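Local coordinates for protein oxalate biosynthetic component 1 (Burkholderia thailandensis, PDB 5IKY) that probably makes oxalate as a bifunctional enzyme of quorum sensing-dependent oxalogenesis, joining a lyase activity to a serine hydrolase of the alpha/beta type, at residues G526-P530 and D531-F535; R550-S553 and A554-L558. One frame throughout, in Å; residues are numbered along the deposited sequence.

Interaction 1 of 2, residues G526-P530 and D531-F535; sequences GMSRP and DVALF
Arg529 O accepts the amide of Ala533 and Pro530 O that of Leu534, the two bonds that open helix 530-541. The first measures 2.9 Å from Ala533 N to Arg529 O; the second is 2.8 Å from Leu534 N to Pro530 O. Arg529 is the N-cap, and Pro530, with no amide hydrogen to offer, occupies the first turn, where none is needed.

The close packing gathers around Asp531. Its CG stands between the backbone N and the carbonyl carbon (chi1 63°), and this turns the carboxylate back along the turn: OD1 reaches 3.4 Å from Arg529 CB and takes a weak, bent bond of 2.8 Å from Val532 N. OD2 is spent outside the turn, on a salt bridge to Arg696 and a hydrogen bond from Asn706. Arg529 sends its chain away from the helix, bent at chi2 (-56°), and its NE binds the carbonyl of Pro272, just ahead of strand 275-278, in the region related to TIM-barrel beta-keto acid cleavage enzymes. Leu534 leaves the turn for Ile564 and Thr567 of helix 562-579.

The flank formed by Ser528 and Ala533 is looser. Ser528 OG comes no nearer than 4.2 Å to Ala533 CB, and Ser528 CB lies 4.3 Å from Val532 CG1. Ser528 and Ala533 are partly exposed, whereas Val532 is buried. Pro530 is exposed; of its side chain CB comes closest, 3.1 Å from Asp531 N.

A carboxylate in the first turn, among amides not used in the helix, would be favoured by the helix dipole, and with Arg696 beside it Asp531 is probably ionised.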
loop_
_atom_site.group_PDB
_atom_site.type_symbol
_atom_site.label_atom_id
_atom_site.label_comp_id
_atom_site.label_asym_id
_atom_site.label_seq_id
_atom_site.Cartn_x
_atom_site.Cartn_y
_atom_site.Cartn_z
ATOM N N GLY A 526 10.918 -14.355 10.898
ATOM C CA GLY A 526 11.298 -15.470 10.052
ATOM C C GLY A 526 10.153 -15.945 9.176
ATOM O O GLY A 526 9.889 -17.141 9.092
ATOM N N MET A 527 9.472 -15.006 8.523
ATOM C CA MET A 527 8.314 -15.330 7.690
ATOM C C MET A 527 8.389 -14.682 6.315
ATOM O O MET A 527 7.362 -14.299 5.752
ATOM C CB MET A 527 7.015 -14.886 8.366
ATOM C CG MET A 527 6.712 -15.547 9.691
ATOM S SD MET A 527 5.240 -14.818 10.430
ATOM C CE MET A 527 5.042 -15.859 11.872
ATOM N N SER A 528 9.595 -14.551 5.776
ATOM C CA SER A 528 9.772 -13.902 4.481
ATOM C C SER A 528 9.040 -14.669 3.384
ATOM O O SER A 528 8.949 -15.894 3.426
ATOM C CB SER A 528 11.258 -13.776 4.142
ATOM O OG SER A 528 11.874 -15.050 4.081
ATOM N N ARG A 529 8.501 -13.933 2.417
ATOM C CA ARG A 529 7.788 -14.527 1.291
ATOM C C ARG A 529 8.733 -15.356 0.424
ATOM O O ARG A 529 9.934 -15.090 0.389
ATOM C CB ARG A 529 7.119 -13.432 0.455
ATOM C CG ARG A 529 5.859 -12.851 1.074
ATOM C CD ARG A 529 4.855 -13.940 1.374
ATOM N NE ARG A 529 3.526 -13.407 1.658
ATOM C CZ ARG A 529 2.543 -14.119 2.199
ATOM N NH1 ARG A 529 2.748 -15.388 2.528
ATOM N NH2 ARG A 529 1.363 -13.562 2.425
ATOM N N PRO A 530 8.194 -16.372 -0.273
ATOM C CA PRO A 530 9.009 -17.256 -1.119
ATOM C C PRO A 530 9.844 -16.527 -2.175
ATOM O O PRO A 530 11.007 -16.885 -2.370
ATOM C CB PRO A 530 7.964 -18.154 -1.787
ATOM C CG PRO A 530 6.835 -18.192 -0.814
ATOM C CD PRO A 530 6.793 -16.824 -0.193
ATOM N N ASP A 531 9.274 -15.529 -2.845
ATOM C CA ASP A 531 9.998 -14.830 -3.905
ATOM C C ASP A 531 11.125 -13.968 -3.329
ATOM O O ASP A 531 12.194 -13.855 -3.929
ATOM C CB ASP A 531 9.039 -13.984 -4.757
ATOM C CG ASP A 531 8.365 -12.872 -3.968
ATOM O OD1 ASP A 531 8.149 -13.043 -2.750
ATOM O OD2 ASP A 531 8.037 -11.828 -4.575
ATOM N N VAL A 532 10.887 -13.375 -2.163
ATOM C CA VAL A 532 11.928 -12.634 -1.454
ATOM C C VAL A 532 13.058 -13.577 -1.045
ATOM O O VAL A 532 14.240 -13.239 -1.150
ATOM C CB VAL A 532 11.363 -11.912 -0.205
ATOM C CG1 VAL A 532 12.480 -11.509 0.750
ATOM C CG2 VAL A 532 10.557 -10.694 -0.622
ATOM N N ALA A 533 12.682 -14.771 -0.597
ATOM C CA ALA A 533 13.652 -15.781 -0.192
ATOM C C ALA A 533 14.462 -16.276 -1.386
ATOM O O ALA A 533 15.660 -16.538 -1.269
ATOM C CB ALA A 533 12.952 -16.941 0.489
ATOM N N LEU A 534 13.803 -16.402 -2.533
ATOM C CA LEU A 534 14.462 -16.898 -3.735
ATOM C C LEU A 534 15.505 -15.905 -4.240
ATOM O O LEU A 534 16.592 -16.302 -4.665
ATOM C CB LEU A 534 13.436 -17.194 -4.829
ATOM C CG LEU A 534 14.002 -17.882 -6.075
ATOM C CD1 LEU A 534 14.618 -19.222 -5.706
ATOM C CD2 LEU A 534 12.923 -18.060 -7.127
ATOM N N PHE A 535 15.178 -14.617 -4.184
ATOM C CA PHE A 535 16.114 -13.577 -4.599
ATOM C C PHE A 535 17.337 -13.533 -3.683
ATOM O O PHE A 535 18.468 -13.389 -4.151
ATOM C CB PHE A 535 15.431 -12.206 -4.623
ATOM C CG PHE A 535 16.300 -11.111 -5.179
ATOM C CD1 PHE A 535 16.385 -10.901 -6.548
ATOM C CD2 PHE A 535 17.041 -10.298 -4.335
ATOM C CE1 PHE A 535 17.192 -9.900 -7.062
ATOM C CE2 PHE A 535 17.849 -9.296 -4.845
ATOM C CZ PHE A 535 17.923 -9.097 -6.209
#

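Interaction 2 of 2, residues R550-S553 and A554-L558; sequences RLVS and ADTIL
Helix 554-560 starts at Ser553, its N-cap residue, and Ser553 O receives the amide of Ile557 to close the first turn, at 3.2 Å from Ile557 N. Over the start of the helix the Ser553 hydroxyl meets that of Thr556, OG to OG1 at 2.8 Å. Ser553 OG sits between its own backbone N and carbonyl carbon (chi1 71°), which directs it forward over the turn, 3.2 Å from Thr556 N. A water bridges Ser553 and Thr556: it accepts from Ser553 N at 2.9 Å and hydrogen-bonds Thr556 OG1 at 2.8 Å. This N-terminal cap, with a serine at its head and a threonine three residues on, lies in the cap-domain region of the protein.

On the flank facing helix 715-734, Val552 CG2 touches Ile557 CG1 at 3.9 Å, the two side chains crossing at about a right angle. Ile557 CG1 is anti to its carbonyl carbon, and this chi1 of -60° brings it back alongside Ser553 O, 3.2 Å away. Leu721 of helix 715-734 touches both Val552 and Ile557, and Tyr545 touches Val552 and Thr556.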
loop_
_atom_site.group_PDB
_atom_site.type_symbol
_atom_site.label_atom_id
_atom_site.label_comp_id
_atom_site.label_asym_id
_atom_site.label_seq_id
_atom_site.Cartn_x
_atom_site.Cartn_y
_atom_site.Cartn_z
ATOM N N ARG A 550 34.510 -7.794 -16.463
ATOM C CA ARG A 550 35.812 -8.254 -16.929
ATOM C C ARG A 550 36.329 -9.423 -16.099
ATOM O O ARG A 550 37.266 -10.111 -16.504
ATOM C CB ARG A 550 36.826 -7.105 -16.893
ATOM C CG ARG A 550 36.642 -6.065 -17.985
ATOM C CD ARG A 550 37.559 -4.863 -17.781
ATOM N NE ARG A 550 36.918 -3.802 -17.006
ATOM C CZ ARG A 550 37.208 -3.513 -15.741
ATOM N NH1 ARG A 550 38.135 -4.207 -15.095
ATOM N NH2 ARG A 550 36.569 -2.529 -15.121
ATOM N N LEU A 551 35.712 -9.653 -14.944
ATOM C CA LEU A 551 36.237 -10.620 -13.984
ATOM C C LEU A 551 35.349 -11.842 -13.780
ATOM O O LEU A 551 35.652 -12.696 -12.947
ATOM C CB LEU A 551 36.467 -9.941 -12.631
ATOM C CG LEU A 551 37.406 -8.733 -12.615
ATOM C CD1 LEU A 551 37.675 -8.295 -11.182
ATOM C CD2 LEU A 551 38.703 -9.060 -13.331
ATOM N N VAL A 552 34.258 -11.929 -14.532
ATOM C CA VAL A 552 33.340 -13.054 -14.386
ATOM C C VAL A 552 32.560 -13.302 -15.680
ATOM O O VAL A 552 32.211 -12.365 -16.402
ATOM C CB VAL A 552 32.364 -12.828 -13.204
ATOM C CG1 VAL A 552 31.414 -11.679 -13.498
ATOM C CG2 VAL A 552 31.594 -14.100 -12.882
ATOM N N SER A 553 32.311 -14.574 -15.979
ATOM C CA SER A 553 31.607 -14.954 -17.200
ATOM C C SER A 553 30.150 -15.277 -16.914
ATOM O O SER A 553 29.787 -15.597 -15.782
ATOM C CB SER A 553 32.281 -16.158 -17.857
ATOM O OG SER A 553 32.069 -17.333 -17.093
ATOM N N ALA A 554 29.321 -15.200 -17.950
ATOM C CA ALA A 554 27.903 -15.514 -17.820
ATOM C C ALA A 554 27.689 -16.991 -17.496
ATOM O O ALA A 554 26.784 -17.344 -16.738
ATOM C CB ALA A 554 27.163 -15.137 -19.083
ATOM N N ASP A 555 28.527 -17.849 -18.070
ATOM C CA ASP A 555 28.453 -19.282 -17.808
ATOM C C ASP A 555 28.665 -19.590 -16.330
ATOM O O ASP A 555 27.980 -20.439 -15.760
ATOM C CB ASP A 555 29.482 -20.037 -18.651
ATOM C CG ASP A 555 29.065 -20.161 -20.103
ATOM O OD1 ASP A 555 27.855 -20.025 -20.388
ATOM O OD2 ASP A 555 29.945 -20.398 -20.958
ATOM N N THR A 556 29.615 -18.892 -15.714
ATOM C CA THR A 556 29.895 -19.071 -14.295
ATOM C C THR A 556 28.710 -18.606 -13.452
ATOM O O THR A 556 28.307 -19.280 -12.503
ATOM C CB THR A 556 31.166 -18.309 -13.870
ATOM O OG1 THR A 556 32.276 -18.751 -14.661
ATOM C CG2 THR A 556 31.471 -18.548 -12.402
ATOM N N ILE A 557 28.151 -17.454 -13.810
ATOM C CA ILE A 557 26.985 -16.916 -13.117
ATOM C C ILE A 557 25.792 -17.860 -13.237
ATOM O O ILE A 557 25.134 -18.175 -12.244
ATOM C CB ILE A 557 26.596 -15.532 -13.666
ATOM C CG1 ILE A 557 27.750 -14.545 -13.484
ATOM C CG2 ILE A 557 25.342 -15.017 -12.981
ATOM C CD1 ILE A 557 27.488 -13.181 -14.090
ATOM N N LEU A 558 25.526 -18.311 -14.459
ATOM C CA LEU A 558 24.437 -19.249 -14.715
ATOM C C LEU A 558 24.644 -20.561 -13.966
ATOM O O LEU A 558 23.687 -21.173 -13.492
ATOM C CB LEU A 558 24.303 -19.519 -16.214
ATOM C CG LEU A 558 23.678 -18.397 -17.042
ATOM C CD1 LEU A 558 23.704 -18.743 -18.523
ATOM C CD2 LEU A 558 22.258 -18.126 -16.572
HETATM O O HOH W 1 33.915 -16.519 -14.620
#

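From the N terminus, the chain leaves helix 518-524 through a Schellman turn at Gly526, and interaction 1 starts helix 530-541 four residues later. That helix ends and a loop follows, until interaction 2 starts helix 554-560. Each contact closes only a single turn; they run in series, neither nesting nor crossing, with centres 25 Å apart and nearest atoms about 11 Å apart. Interaction 1 sits at a junction, touching Pro272 and Leu306 as well as helices 562-579 and 682-690. Interaction 2 lies farther out, against helix 715-734. Helix 682-690 meets both, through Tyr689 at residues 531-535 and through Pro683 and Leu687 at Leu558.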